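Long-range contacts in cyanophage-like gp41-1 intein (Metagenome, PDB 6QAZ), which probably excises itself from a precursor and joins the flanking segments by protein splicing, being a cyanophage-like, naturally split intein: residues 2-7 with 106-111; 48-53 with 62-67; 81-86 with 98-103; 87-92 with 122-127. One frame throughout, in Å; residues are numbered along the deposited sequence.

Contact 1: residues 2-7 with 106-111; sequences GGALDL and RELIDI
Leu5 and Ile109 form an antiparallel hydrogen-bonded beta pair, which lays the short strand 5-6 near the start of the chain against the long strand 93-113 of the HINT (Hedgehog/intein) fold. Leu5 N donates to Ile109 O at 2.8 Å, and Ile109 N returns a bond to Leu5 O at 2.8 Å, this second one in the carbonyl plane. The pairing is short, consistent with the steep 117° between the touching parts, and side chains carry much of the remaining contact. CB of Ala4 is pressed on CB of Leu108 at 3.4 Å, closer than usual van der Waals packing, while CD2 of Leu108 reaches Asp6 N at 3.7 Å. Leu5 is further enclosed by Phe119 and by His66.

Toward Arg106 the contact turns polar, with a salt bridge to Asp6. CG of Asp6 stands trans to its own amide nitrogen (chi1 -171°), which brings the carboxylate back to the partner strand although the side chain sets off away from it. OD1 meets Arg106 NH1 at 2.9 Å at the edge of the guanidinium, but the donor arrives from above the carboxylate plane. Asp104 forms a second salt bridge with Arg106, and Asp6 OD2 accepts a hydrogen bond from the Lys8 amide. A water completes the junction, donating to Asp6 OD1 (2.6 Å) and to Glu107 O (2.7 Å) and accepting from Leu7 N.

Contact 2: residues 48-53 with 62-67; sequences KSYKIT and CSEEHL
Tyr50 and Cys62 hold this contact together: Tyr50 N donates to Cys62 O at 2.8 Å over a bent path (138° at the hydrogen), and Cys62 N donates to Tyr50 O at 2.9 Å in the carbonyl plane. The same Cys62 O also sits at the edge of the Tyr50 ring, in its plane and 3.6 Å from CD1, and Ser49 CA adds a CA-H...O contact to it. On the buried side, Cys62 SG stands between its backbone N and carbonyl carbon (chi1 64°), which turns it to Ile52 CD1 at 4.1 Å, and Phe68 packs on both side chains.

These bonds lie toward the open end of the beta hairpin of strands 45-54 and 59-63, and past Ser63 the chain breaks away in a type I turn ending at His66. This turn probably corresponds to the block B T-x-x-H motif of inteins, with serine replacing threonine. Ser63 OG donates to Glu65 OE2 at 2.7 Å, and His66 NE2 is hydrogen-bonded to Thr126.

Where the strands part, at this same end, the contact is looser and reaches solvent. There a water replaces a direct strand bond, donating to Lys48 O at 2.7 Å and accepting from Glu64 N at 2.9 Å. Beside it the exposed Glu64 approaches the Tyr50 ring obliquely, with CB 3.7 Å from CE1, and Lys48 turns its ammonium group to Glu102.

Contact 3: residues 81-86 with 98-103; sequences LKEGMC and LKIEEL
Glu83 and Ile100 make the one direct hydrogen bond between these segments, at the protein surface: Ile100 N donates to Glu83 OE2 at 3.0 Å, nearly straight at 165°. Glu83 CG stands beside its own backbone N (chi1 -59°) and the chain runs on extended, which carries OE2 to this amide. The amide reaches the carboxylate on its anti side, 31° out of the plane.

Van der Waals contact comes from two directions. The Glu83 chain lies over the strand backbone, its CG 3.4 Å from Leu98 O and 3.5 Å from Lys99 CA. From the strand, Ile100 sends CD1 to the loop, 3.4 Å from Leu81 O and 3.7 Å from Lys82 CA. The apolar pair, Leu81 CG with Ile100 CD1, is loose at 4.5 Å; Leu81 itself is buried against Ile52 and Met75.

Hydrogen bonds within the loop shape it. Met85 N donates to Lys82 O at 3.1 Å, closing a type II turn in which Gly84 takes the third position with a positive phi. Lys82 N makes a weak, long backbone-to-side-chain bond to Met85 SD.

Met85 and Gly84 are backbone-bonded to Ile97, so the turn docks on strand 93-113 just where Leu98 and Lys99 both face Thr53 and form a classic beta bulge.

Contact 4: residues 87-92 with 122-127; sequences LYVKEM and NDILTH
A bend at chi2 (-60°) turns Met92 back over its own loop and brings SD to Leu125 CD2 at 3.6 Å, and a second bend at chi3 (-73°) lays CE over one face of the Tyr88 ring, toward its rim. Leu125 has CG trans to the amide nitrogen, which sends its CD2 branch toward Met92 SD. Its CB, placed by the backbone, lies 4.0 Å from Tyr88 CB. Tyr88, Met92 and Leu125 thus form one apolar cluster, which Tyr120 and Pro69 extend from the Leu125 side.

Ile124 covers the inner part of the contact, where its CG2 meets Leu87 CD1 at 3.9 Å; Phe68 backs Leu87. Two backbone bonds flank the Val89-Ile124 bridge: Leu125 N donates to Tyr88 O at 2.8 Å, and Lys90 N to Asp123 O at 2.9 Å. A water accepts from Tyr88 N and donates to Leu125 O, continuing the link where the strands part. Lys90 NZ is hydrogen-bonded to Gln12 OE1.

The two strands run 123° apart and share this single bridge. In this way strand 86-89 is joined to the hairpin of strands 118-121 and 124-127, which ends an intein HINT domain and leads to its C-terminal splice junction.

In the fold
Contacts 1 and 3 both use the long strand 93-113, their centres about 18 Å apart; contacts 2 and 4 reach the same sheet through its neighbours, strands 45-54 and 86-89. The centre of contact 2 is about 9 Å from those of contacts 1 and 3. Contact 4 sits across the chain's centre from contact 1, about 17 Å away. Along the chain, contacts 2 and 3 are nested within the loop that contact 1 closes, whereas contact 4 crosses both 1 and 3. Contacts 2 and 4 meet at Leu67 O and His127 N, a probable hydrogen bond. The near-terminal segments 2-7 and 122-127 are therefore both anchored in the body of the fold, consistent with an intein bringing its two splice junctions together.

Contact 1: residues 2-7 with 106-111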
loop_
_atom_site.group_PDB
_atom_site.type_symbol
_atom_site.label_atom_id
_atom_site.label_comp_id
_atom_site.label_asym_id
_atom_site.label_seq_id
_atom_site.Cartn_x
_atom_site.Cartn_y
_atom_site.Cartn_z
ATOM N N GLY A 2 3.257 8.821 -7.235
ATOM C CA GLY A 2 2.385 8.282 -8.255
ATOM C C GLY A 2 1.809 6.944 -7.865
ATOM O O GLY A 2 2.270 6.244 -6.938
ATOM N N GLY A 3 0.785 6.573 -8.603
ATOM C CA GLY A 3 -0.025 5.385 -8.346
ATOM C C GLY A 3 -0.932 5.561 -7.152
ATOM O O GLY A 3 -1.063 6.654 -6.643
ATOM N N ALA A 4 -1.545 4.476 -6.709
ATOM C CA ALA A 4 -2.727 4.573 -5.860
ATOM C C ALA A 4 -3.161 3.187 -5.398
ATOM O O ALA A 4 -2.717 2.151 -5.924
ATOM C CB ALA A 4 -3.820 5.312 -6.602
ATOM N N LEU A 5 -4.057 3.183 -4.427
ATOM C CA LEU A 5 -4.531 2.001 -3.710
ATOM C C LEU A 5 -6.056 1.904 -3.798
ATOM O O LEU A 5 -6.782 2.894 -3.856
ATOM C CB LEU A 5 -4.130 2.082 -2.247
ATOM C CG LEU A 5 -2.637 1.962 -1.985
ATOM C CD1 LEU A 5 -2.295 2.214 -0.540
ATOM C CD2 LEU A 5 -2.089 0.664 -2.406
ATOM N N ASP A 6 -6.569 0.671 -3.684
ATOM C CA ASP A 6 -8.026 0.480 -3.645
ATOM C C ASP A 6 -8.643 1.266 -2.512
ATOM O O ASP A 6 -8.085 1.339 -1.403
ATOM C CB ASP A 6 -8.330 -1.000 -3.510
ATOM C CG ASP A 6 -9.791 -1.285 -3.675
ATOM O OD1 ASP A 6 -10.250 -1.191 -4.824
ATOM O OD2 ASP A 6 -10.471 -1.528 -2.648
ATOM N N LEU A 7 -9.851 1.772 -2.733
ATOM C CA LEU A 7 -10.564 2.568 -1.716
ATOM C C LEU A 7 -10.789 1.817 -0.412
ATOM O O LEU A 7 -10.854 2.484 0.636
ATOM C CB LEU A 7 -11.944 2.970 -2.228
ATOM C CG LEU A 7 -12.052 4.347 -2.865
ATOM C CD1 LEU A 7 -11.328 4.358 -4.165
ATOM C CD2 LEU A 7 -13.515 4.728 -3.056
ATOM N N ARG A 106 -10.475 0.992 -12.044
ATOM C CA ARG A 106 -11.349 1.401 -10.937
ATOM C C ARG A 106 -10.782 2.666 -10.301
ATOM O O ARG A 106 -9.627 3.044 -10.529
ATOM C CB ARG A 106 -11.441 0.269 -9.938
ATOM C CG ARG A 106 -10.136 -0.021 -9.239
ATOM C CD ARG A 106 -10.259 -1.062 -8.140
ATOM N NE ARG A 106 -10.629 -2.348 -8.666
ATOM C CZ ARG A 106 -10.958 -3.394 -7.930
ATOM N NH1 ARG A 106 -10.964 -3.327 -6.610
ATOM N NH2 ARG A 106 -11.199 -4.551 -8.517
ATOM N N GLU A 107 -11.617 3.296 -9.488
ATOM C CA GLU A 107 -11.170 4.451 -8.700
ATOM C C GLU A 107 -10.182 3.973 -7.633
ATOM O O GLU A 107 -10.390 2.936 -6.992
ATOM C CB GLU A 107 -12.366 5.107 -8.026
ATOM C CG GLU A 107 -13.379 5.694 -8.977
ATOM C CD GLU A 107 -12.907 6.854 -9.825
ATOM O OE1 GLU A 107 -11.985 7.566 -9.413
ATOM O OE2 GLU A 107 -13.574 7.134 -10.841
ATOM N N LEU A 108 -9.128 4.737 -7.467
ATOM C CA LEU A 108 -8.074 4.452 -6.494
ATOM C C LEU A 108 -7.703 5.736 -5.780
ATOM O O LEU A 108 -7.899 6.854 -6.309
ATOM C CB LEU A 108 -6.859 3.870 -7.211
ATOM C CG LEU A 108 -7.037 2.575 -8.014
ATOM C CD1 LEU A 108 -5.739 2.280 -8.724
ATOM C CD2 LEU A 108 -7.423 1.411 -7.161
ATOM N N ILE A 109 -7.091 5.595 -4.617
ATOM C CA ILE A 109 -6.664 6.858 -4.039
ATOM C C ILE A 109 -5.253 6.776 -3.506
ATOM O O ILE A 109 -4.592 5.753 -3.360
ATOM C CB ILE A 109 -7.676 7.189 -2.969
ATOM C CG1 ILE A 109 -7.564 8.614 -2.443
ATOM C CG2 ILE A 109 -7.521 6.155 -1.876
ATOM C CD1 ILE A 109 -7.524 9.685 -3.485
ATOM N N ASP A 110 -4.760 7.990 -3.387
ATOM C CA ASP A 110 -3.330 8.247 -3.222
ATOM C C ASP A 110 -3.152 9.254 -2.101
ATOM O O ASP A 110 -3.736 10.337 -2.189
ATOM C CB ASP A 110 -2.842 8.807 -4.534
ATOM C CG ASP A 110 -1.362 8.934 -4.632
ATOM O OD1 ASP A 110 -0.620 8.448 -3.763
ATOM O OD2 ASP A 110 -0.951 9.550 -5.664
ATOM N N ILE A 111 -2.336 8.931 -1.113
ATOM C CA ILE A 111 -2.018 9.832 -0.010
ATOM C C ILE A 111 -0.509 9.994 0.104
ATOM O O ILE A 111 0.242 9.158 -0.368
ATOM C CB ILE A 111 -2.630 9.342 1.320
ATOM C CG1 ILE A 111 -1.932 8.108 1.898
ATOM C CG2 ILE A 111 -4.121 9.100 1.177
ATOM C CD1 ILE A 111 -2.472 7.658 3.242
HETATM O O HOH W 1 -11.292 1.185 -5.216
#

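Contact 2: residues 48-53 with 62-67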
loop_
_atom_site.group_PDB
_atom_site.type_symbol
_atom_site.label_atom_id
_atom_site.label_comp_id
_atom_site.label_asym_id
_atom_site.label_seq_id
_atom_site.Cartn_x
_atom_site.Cartn_y
_atom_site.Cartn_z
ATOM N N LYS A 48 -5.930 1.312 -14.080
ATOM C CA LYS A 48 -5.885 -0.149 -14.033
ATOM C C LYS A 48 -5.371 -0.603 -12.682
ATOM O O LYS A 48 -4.398 -0.049 -12.159
ATOM C CB LYS A 48 -5.019 -0.702 -15.166
ATOM C CG LYS A 48 -4.986 -2.229 -15.318
ATOM C CD LYS A 48 -6.358 -2.889 -15.468
ATOM C CE LYS A 48 -7.065 -2.477 -16.738
ATOM N NZ LYS A 48 -6.275 -2.811 -17.946
ATOM N N SER A 49 -5.995 -1.630 -12.134
ATOM C CA SER A 49 -5.653 -2.151 -10.806
ATOM C C SER A 49 -5.134 -3.570 -10.913
ATOM O O SER A 49 -5.426 -4.281 -11.872
ATOM C CB SER A 49 -6.825 -2.042 -9.885
ATOM O OG SER A 49 -7.897 -2.896 -10.223
ATOM N N TYR A 50 -4.392 -3.953 -9.888
ATOM C CA TYR A 50 -3.707 -5.235 -9.761
ATOM C C TYR A 50 -3.861 -5.706 -8.333
ATOM O O TYR A 50 -3.777 -4.921 -7.398
ATOM C CB TYR A 50 -2.207 -5.099 -10.031
ATOM C CG TYR A 50 -1.895 -4.634 -11.413
ATOM C CD1 TYR A 50 -2.002 -3.294 -11.753
ATOM C CD2 TYR A 50 -1.500 -5.519 -12.400
ATOM C CE1 TYR A 50 -1.787 -2.834 -13.026
ATOM C CE2 TYR A 50 -1.225 -5.064 -13.690
ATOM C CZ TYR A 50 -1.418 -3.727 -14.004
ATOM O OH TYR A 50 -1.188 -3.224 -15.261
ATOM N N LYS A 51 -4.054 -7.007 -8.163
ATOM C CA LYS A 51 -4.110 -7.621 -6.835
ATOM C C LYS A 51 -2.823 -8.386 -6.576
ATOM O O LYS A 51 -2.483 -9.298 -7.357
ATOM C CB LYS A 51 -5.311 -8.560 -6.703
ATOM C CG LYS A 51 -5.471 -9.152 -5.316
ATOM C CD LYS A 51 -6.711 -9.970 -5.170
ATOM C CE LYS A 51 -6.833 -11.065 -6.186
ATOM N NZ LYS A 51 -7.906 -12.016 -5.812
ATOM N N ILE A 52 -2.184 -8.089 -5.475
ATOM C CA ILE A 52 -1.028 -8.844 -4.980
ATOM C C ILE A 52 -1.496 -9.715 -3.836
ATOM O O ILE A 52 -2.103 -9.198 -2.892
ATOM C CB ILE A 52 0.073 -7.869 -4.523
ATOM C CG1 ILE A 52 0.500 -6.957 -5.657
ATOM C CG2 ILE A 52 1.227 -8.640 -3.926
ATOM C CD1 ILE A 52 1.436 -5.863 -5.249
ATOM N N THR A 53 -1.220 -11.008 -3.900
ATOM C CA THR A 53 -1.577 -11.966 -2.845
ATOM C C THR A 53 -0.306 -12.580 -2.282
ATOM O O THR A 53 0.528 -13.096 -3.067
ATOM C CB THR A 53 -2.492 -13.080 -3.367
ATOM O OG1 THR A 53 -3.650 -12.478 -3.970
ATOM C CG2 THR A 53 -2.913 -14.034 -2.272
ATOM N N CYS A 62 -3.703 -2.350 -6.029
ATOM C CA CYS A 62 -2.980 -1.101 -6.292
ATOM C C CYS A 62 -2.804 -0.905 -7.788
ATOM O O CYS A 62 -3.058 -1.796 -8.600
ATOM C CB CYS A 62 -1.625 -1.108 -5.590
ATOM S SG CYS A 62 -0.493 -2.394 -6.185
ATOM N N SER A 63 -2.295 0.258 -8.153
ATOM C CA SER A 63 -1.951 0.552 -9.548
ATOM C C SER A 63 -0.556 0.054 -9.877
ATOM O O SER A 63 0.237 -0.339 -9.003
ATOM C CB SER A 63 -2.082 2.018 -9.827
ATOM O OG SER A 63 -1.115 2.745 -9.101
ATOM N N GLU A 64 -0.213 0.105 -11.162
ATOM C CA GLU A 64 1.052 -0.482 -11.617
ATOM C C GLU A 64 2.269 0.281 -11.110
ATOM O O GLU A 64 3.348 -0.311 -11.036
ATOM C CB GLU A 64 1.151 -0.623 -13.132
ATOM C CG GLU A 64 1.279 0.691 -13.866
ATOM C CD GLU A 64 1.503 0.541 -15.348
ATOM O OE1 GLU A 64 2.083 -0.492 -15.738
ATOM O OE2 GLU A 64 1.107 1.465 -16.090
ATOM N N GLU A 65 2.115 1.559 -10.793
ATOM C CA GLU A 65 3.285 2.334 -10.368
ATOM C C GLU A 65 3.383 2.428 -8.852
ATOM O O GLU A 65 4.367 3.009 -8.353
ATOM C CB GLU A 65 3.409 3.635 -11.042
ATOM C CG GLU A 65 2.574 4.656 -10.504
ATOM C CD GLU A 65 1.193 4.744 -11.091
ATOM O OE1 GLU A 65 0.856 5.815 -11.622
ATOM O OE2 GLU A 65 0.458 3.723 -10.998
ATOM N N HIS A 66 2.447 1.866 -8.110
ATOM C CA HIS A 66 2.472 1.994 -6.649
ATOM C C HIS A 66 3.642 1.203 -6.065
ATOM O O HIS A 66 3.820 0.007 -6.367
ATOM C CB HIS A 66 1.145 1.504 -6.082
ATOM C CG HIS A 66 1.089 1.730 -4.621
ATOM N ND1 HIS A 66 0.761 2.935 -4.048
ATOM C CD2 HIS A 66 1.495 0.957 -3.598
ATOM C CE1 HIS A 66 0.998 2.884 -2.761
ATOM N NE2 HIS A 66 1.414 1.700 -2.461
ATOM N N LEU A 67 4.428 1.830 -5.212
ATOM C CA LEU A 67 5.668 1.251 -4.671
ATOM C C LEU A 67 5.447 0.489 -3.375
ATOM O O LEU A 67 4.633 0.852 -2.518
ATOM C CB LEU A 67 6.673 2.373 -4.423
ATOM C CG LEU A 67 7.169 3.115 -5.641
ATOM C CD1 LEU A 67 7.831 4.429 -5.216
ATOM C CD2 LEU A 67 8.138 2.269 -6.458
HETATM O O HOH W 2 -2.106 0.914 -13.173
#

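Contact 3: residues 81-86 with 98-103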
loop_
_atom_site.group_PDB
_atom_site.type_symbol
_atom_site.label_atom_id
_atom_site.label_comp_id
_atom_site.label_asym_id
_atom_site.label_seq_id
_atom_site.Cartn_x
_atom_site.Cartn_y
_atom_site.Cartn_z
ATOM N N LEU A 81 8.188 -5.807 -9.935
ATOM C CA LEU A 81 7.721 -6.540 -8.740
ATOM C C LEU A 81 6.900 -7.736 -9.215
ATOM O O LEU A 81 6.001 -7.567 -10.032
ATOM C CB LEU A 81 6.867 -5.618 -7.887
ATOM C CG LEU A 81 6.399 -6.207 -6.564
ATOM C CD1 LEU A 81 7.578 -6.486 -5.640
ATOM C CD2 LEU A 81 5.461 -5.248 -5.889
ATOM N N LYS A 82 7.216 -8.932 -8.741
ATOM C CA LYS A 82 6.584 -10.149 -9.288
ATOM C C LYS A 82 6.555 -11.248 -8.240
ATOM O O LYS A 82 7.209 -11.224 -7.188
ATOM C CB LYS A 82 7.351 -10.623 -10.503
ATOM C CG LYS A 82 8.754 -10.988 -10.180
ATOM C CD LYS A 82 9.510 -11.541 -11.386
ATOM C CE LYS A 82 9.663 -10.599 -12.574
ATOM N NZ LYS A 82 10.550 -9.430 -12.296
ATOM N N GLU A 83 5.781 -12.237 -8.614
ATOM C CA GLU A 83 5.663 -13.460 -7.819
ATOM C C GLU A 83 7.061 -13.996 -7.494
ATOM O O GLU A 83 7.967 -14.003 -8.353
ATOM C CB GLU A 83 4.803 -14.471 -8.571
ATOM C CG GLU A 83 3.406 -13.943 -8.876
ATOM C CD GLU A 83 2.708 -14.498 -10.114
ATOM O OE1 GLU A 83 3.023 -15.659 -10.533
ATOM O OE2 GLU A 83 1.905 -13.697 -10.710
ATOM N N GLY A 84 7.209 -14.457 -6.265
ATOM C CA GLY A 84 8.446 -15.028 -5.760
ATOM C C GLY A 84 9.320 -14.043 -5.045
ATOM O O GLY A 84 10.256 -14.468 -4.353
ATOM N N MET A 85 9.075 -12.745 -5.241
ATOM C CA MET A 85 9.708 -11.710 -4.403
ATOM C C MET A 85 8.952 -11.628 -3.099
ATOM O O MET A 85 7.868 -12.182 -2.996
ATOM C CB MET A 85 9.699 -10.370 -5.132
ATOM C CG MET A 85 10.581 -10.399 -6.364
ATOM S SD MET A 85 10.525 -8.803 -7.174
ATOM C CE MET A 85 11.666 -9.072 -8.516
ATOM N N CYS A 86 9.544 -11.015 -2.086
ATOM C CA CYS A 86 8.924 -10.905 -0.773
ATOM C C CYS A 86 8.603 -9.452 -0.432
ATOM O O CYS A 86 9.375 -8.537 -0.709
ATOM C CB CYS A 86 9.843 -11.416 0.311
ATOM S SG CYS A 86 10.145 -13.201 0.169
ATOM N N LEU A 98 2.685 -14.651 -3.866
ATOM C CA LEU A 98 2.219 -15.839 -4.604
ATOM C C LEU A 98 1.704 -15.466 -5.991
ATOM O O LEU A 98 1.902 -16.269 -6.925
ATOM C CB LEU A 98 1.098 -16.528 -3.861
ATOM C CG LEU A 98 1.440 -17.244 -2.581
ATOM C CD1 LEU A 98 0.220 -18.010 -2.117
ATOM C CD2 LEU A 98 2.615 -18.176 -2.701
ATOM N N LYS A 99 0.995 -14.347 -6.107
ATOM C CA LYS A 99 0.285 -13.992 -7.335
ATOM C C LYS A 99 0.269 -12.499 -7.460
ATOM O O LYS A 99 0.032 -11.823 -6.467
ATOM C CB LYS A 99 -1.184 -14.472 -7.344
ATOM C CG LYS A 99 -1.448 -15.920 -7.098
ATOM C CD LYS A 99 -2.910 -16.150 -6.963
ATOM C CE LYS A 99 -3.174 -17.390 -6.127
ATOM N NZ LYS A 99 -4.555 -17.890 -6.223
ATOM N N ILE A 100 0.351 -12.036 -8.685
ATOM C CA ILE A 100 -0.052 -10.668 -9.048
ATOM C C ILE A 100 -1.038 -10.809 -10.200
ATOM O O ILE A 100 -0.718 -11.451 -11.218
ATOM C CB ILE A 100 1.138 -9.795 -9.410
ATOM C CG1 ILE A 100 2.149 -9.778 -8.257
ATOM C CG2 ILE A 100 0.631 -8.400 -9.758
ATOM C CD1 ILE A 100 3.266 -8.811 -8.385
ATOM N N GLU A 101 -2.250 -10.340 -9.989
ATOM C CA GLU A 101 -3.402 -10.551 -10.907
ATOM C C GLU A 101 -3.862 -9.176 -11.403
ATOM O O GLU A 101 -4.336 -8.396 -10.583
ATOM C CB GLU A 101 -4.552 -11.320 -10.212
ATOM C CG GLU A 101 -5.745 -11.629 -11.145
ATOM C CD GLU A 101 -6.936 -12.378 -10.551
ATOM O OE1 GLU A 101 -6.723 -13.488 -9.959
ATOM O OE2 GLU A 101 -8.104 -11.885 -10.704
ATOM N N GLU A 102 -3.801 -8.902 -12.704
ATOM C CA GLU A 102 -4.400 -7.678 -13.247
ATOM C C GLU A 102 -5.911 -7.804 -13.105
ATOM O O GLU A 102 -6.487 -8.857 -13.478
ATOM C CB GLU A 102 -3.956 -7.452 -14.676
ATOM C CG GLU A 102 -4.428 -6.118 -15.202
ATOM C CD GLU A 102 -3.929 -5.770 -16.586
ATOM O OE1 GLU A 102 -3.012 -6.445 -17.082
ATOM O OE2 GLU A 102 -4.470 -4.820 -17.159
ATOM N N LEU A 103 -6.523 -6.743 -12.635
ATOM C CA LEU A 103 -7.975 -6.677 -12.468
ATOM C C LEU A 103 -8.489 -5.682 -13.507
ATOM O O LEU A 103 -8.170 -5.825 -14.689
ATOM C CB LEU A 103 -8.319 -6.325 -11.011
ATOM C CG LEU A 103 -7.789 -7.279 -9.951
ATOM C CD1 LEU A 103 -8.237 -6.783 -8.592
ATOM C CD2 LEU A 103 -8.277 -8.710 -10.155
#

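Contact 4: residues 87-92 with 122-127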
loop_
_atom_site.group_PDB
_atom_site.type_symbol
_atom_site.label_atom_id
_atom_site.label_comp_id
_atom_site.label_asym_id
_atom_site.label_seq_id
_atom_site.Cartn_x
_atom_site.Cartn_y
_atom_site.Cartn_z
ATOM N N LEU A 87 7.452 -9.286 0.212
ATOM C CA LEU A 87 7.061 -8.037 0.857
ATOM C C LEU A 87 7.177 -8.198 2.365
ATOM O O LEU A 87 7.279 -9.294 2.871
ATOM C CB LEU A 87 5.651 -7.613 0.448
ATOM C CG LEU A 87 5.423 -7.407 -1.041
ATOM C CD1 LEU A 87 4.041 -6.846 -1.306
ATOM C CD2 LEU A 87 6.485 -6.505 -1.657
ATOM N N TYR A 88 7.112 -7.084 3.076
ATOM C CA TYR A 88 7.089 -7.095 4.540
ATOM C C TYR A 88 5.658 -7.013 5.017
ATOM O O TYR A 88 4.878 -6.190 4.519
ATOM C CB TYR A 88 7.879 -5.909 5.087
ATOM C CG TYR A 88 9.348 -5.924 4.744
ATOM C CD1 TYR A 88 10.252 -6.637 5.506
ATOM C CD2 TYR A 88 9.831 -5.242 3.642
ATOM C CE1 TYR A 88 11.604 -6.641 5.184
ATOM C CE2 TYR A 88 11.170 -5.241 3.301
ATOM C CZ TYR A 88 12.067 -5.942 4.077
ATOM O OH TYR A 88 13.385 -5.980 3.692
ATOM N N VAL A 89 5.332 -7.813 6.024
ATOM C CA VAL A 89 4.018 -7.753 6.678
ATOM C C VAL A 89 4.230 -7.335 8.112
ATOM O O VAL A 89 5.329 -7.361 8.641
ATOM C CB VAL A 89 3.244 -9.074 6.578
ATOM C CG1 VAL A 89 3.039 -9.442 5.133
ATOM C CG2 VAL A 89 3.855 -10.192 7.390
ATOM N N LYS A 90 3.168 -6.954 8.772
ATOM C CA LYS A 90 3.333 -6.454 10.143
ATOM C C LYS A 90 3.878 -7.600 10.978
ATOM O O LYS A 90 3.371 -8.694 10.904
ATOM C CB LYS A 90 2.053 -5.830 10.672
ATOM C CG LYS A 90 2.205 -5.040 11.959
ATOM C CD LYS A 90 0.913 -4.331 12.381
ATOM C CE LYS A 90 0.932 -3.930 13.837
ATOM N NZ LYS A 90 -0.421 -3.547 14.299
ATOM N N GLU A 91 4.882 -7.435 11.842
ATOM C CA GLU A 91 5.920 -6.431 11.957
ATOM C C GLU A 91 7.233 -6.935 11.330
ATOM O O GLU A 91 8.030 -7.751 11.914
ATOM C CB GLU A 91 6.240 -6.136 13.415
ATOM C CG GLU A 91 6.884 -4.779 13.627
ATOM C CD GLU A 91 6.049 -3.631 13.071
ATOM O OE1 GLU A 91 4.900 -3.491 13.468
ATOM O OE2 GLU A 91 6.535 -2.939 12.229
ATOM N N MET A 92 7.521 -6.326 10.216
ATOM C CA MET A 92 8.690 -6.533 9.350
ATOM C C MET A 92 8.998 -8.013 9.139
ATOM O O MET A 92 10.147 -8.358 9.095
ATOM C CB MET A 92 9.871 -5.768 9.927
ATOM C CG MET A 92 9.661 -4.270 9.907
ATOM S SD MET A 92 9.412 -3.674 8.262
ATOM C CE MET A 92 11.028 -3.786 7.513
ATOM N N ASN A 122 -3.628 -3.132 4.758
ATOM C CA ASN A 122 -4.029 -4.561 4.924
ATOM C C ASN A 122 -2.889 -5.363 5.562
ATOM O O ASN A 122 -2.681 -6.537 5.225
ATOM C CB ASN A 122 -4.478 -5.173 3.623
ATOM C CG ASN A 122 -5.629 -4.452 2.988
ATOM O OD1 ASN A 122 -6.397 -3.745 3.641
ATOM N ND2 ASN A 122 -5.788 -4.640 1.717
ATOM N N ASP A 123 -2.150 -4.747 6.475
ATOM C CA ASP A 123 -1.056 -5.401 7.219
ATOM C C ASP A 123 0.164 -5.697 6.341
ATOM O O ASP A 123 1.062 -6.399 6.793
ATOM C CB ASP A 123 -1.502 -6.633 7.979
ATOM C CG ASP A 123 -2.485 -6.357 9.066
ATOM O OD1 ASP A 123 -2.316 -5.353 9.740
ATOM O OD2 ASP A 123 -3.384 -7.194 9.287
ATOM N N ILE A 124 0.229 -5.113 5.146
ATOM C CA ILE A 124 1.385 -5.205 4.242
ATOM C C ILE A 124 2.075 -3.847 4.258
ATOM O O ILE A 124 1.437 -2.829 4.058
ATOM C CB ILE A 124 0.945 -5.569 2.815
ATOM C CG1 ILE A 124 0.192 -6.901 2.797
ATOM C CG2 ILE A 124 2.140 -5.575 1.884
ATOM C CD1 ILE A 124 -0.414 -7.253 1.466
ATOM N N LEU A 125 3.392 -3.824 4.455
ATOM C CA LEU A 125 4.105 -2.541 4.443
ATOM C C LEU A 125 4.166 -2.028 3.016
ATOM O O LEU A 125 4.643 -2.712 2.086
ATOM C CB LEU A 125 5.497 -2.721 5.022
ATOM C CG LEU A 125 6.231 -1.421 5.335
ATOM C CD1 LEU A 125 5.540 -0.588 6.404
ATOM C CD2 LEU A 125 7.649 -1.752 5.789
ATOM N N THR A 126 3.689 -0.813 2.809
ATOM C CA THR A 126 3.660 -0.199 1.487
ATOM C C THR A 126 4.213 1.210 1.557
ATOM O O THR A 126 4.305 1.805 2.637
ATOM C CB THR A 126 2.261 -0.260 0.880
ATOM O OG1 THR A 126 2.346 -0.019 -0.529
ATOM C CG2 THR A 126 1.303 0.752 1.450
ATOM N N HIS A 127 4.633 1.723 0.413
ATOM C CA HIS A 127 5.004 3.127 0.304
ATOM C C HIS A 127 3.754 3.927 0.024
ATOM O O HIS A 127 2.792 3.390 -0.564
ATOM C CB HIS A 127 6.050 3.238 -0.790
ATOM C CG HIS A 127 6.683 4.545 -0.907
ATOM N ND1 HIS A 127 6.100 5.639 -1.497
ATOM C CD2 HIS A 127 7.892 4.939 -0.485
ATOM C CE1 HIS A 127 6.972 6.652 -1.429
ATOM N NE2 HIS A 127 8.069 6.243 -0.859
HETATM O O HOH W 3 6.714 -4.582 1.774
#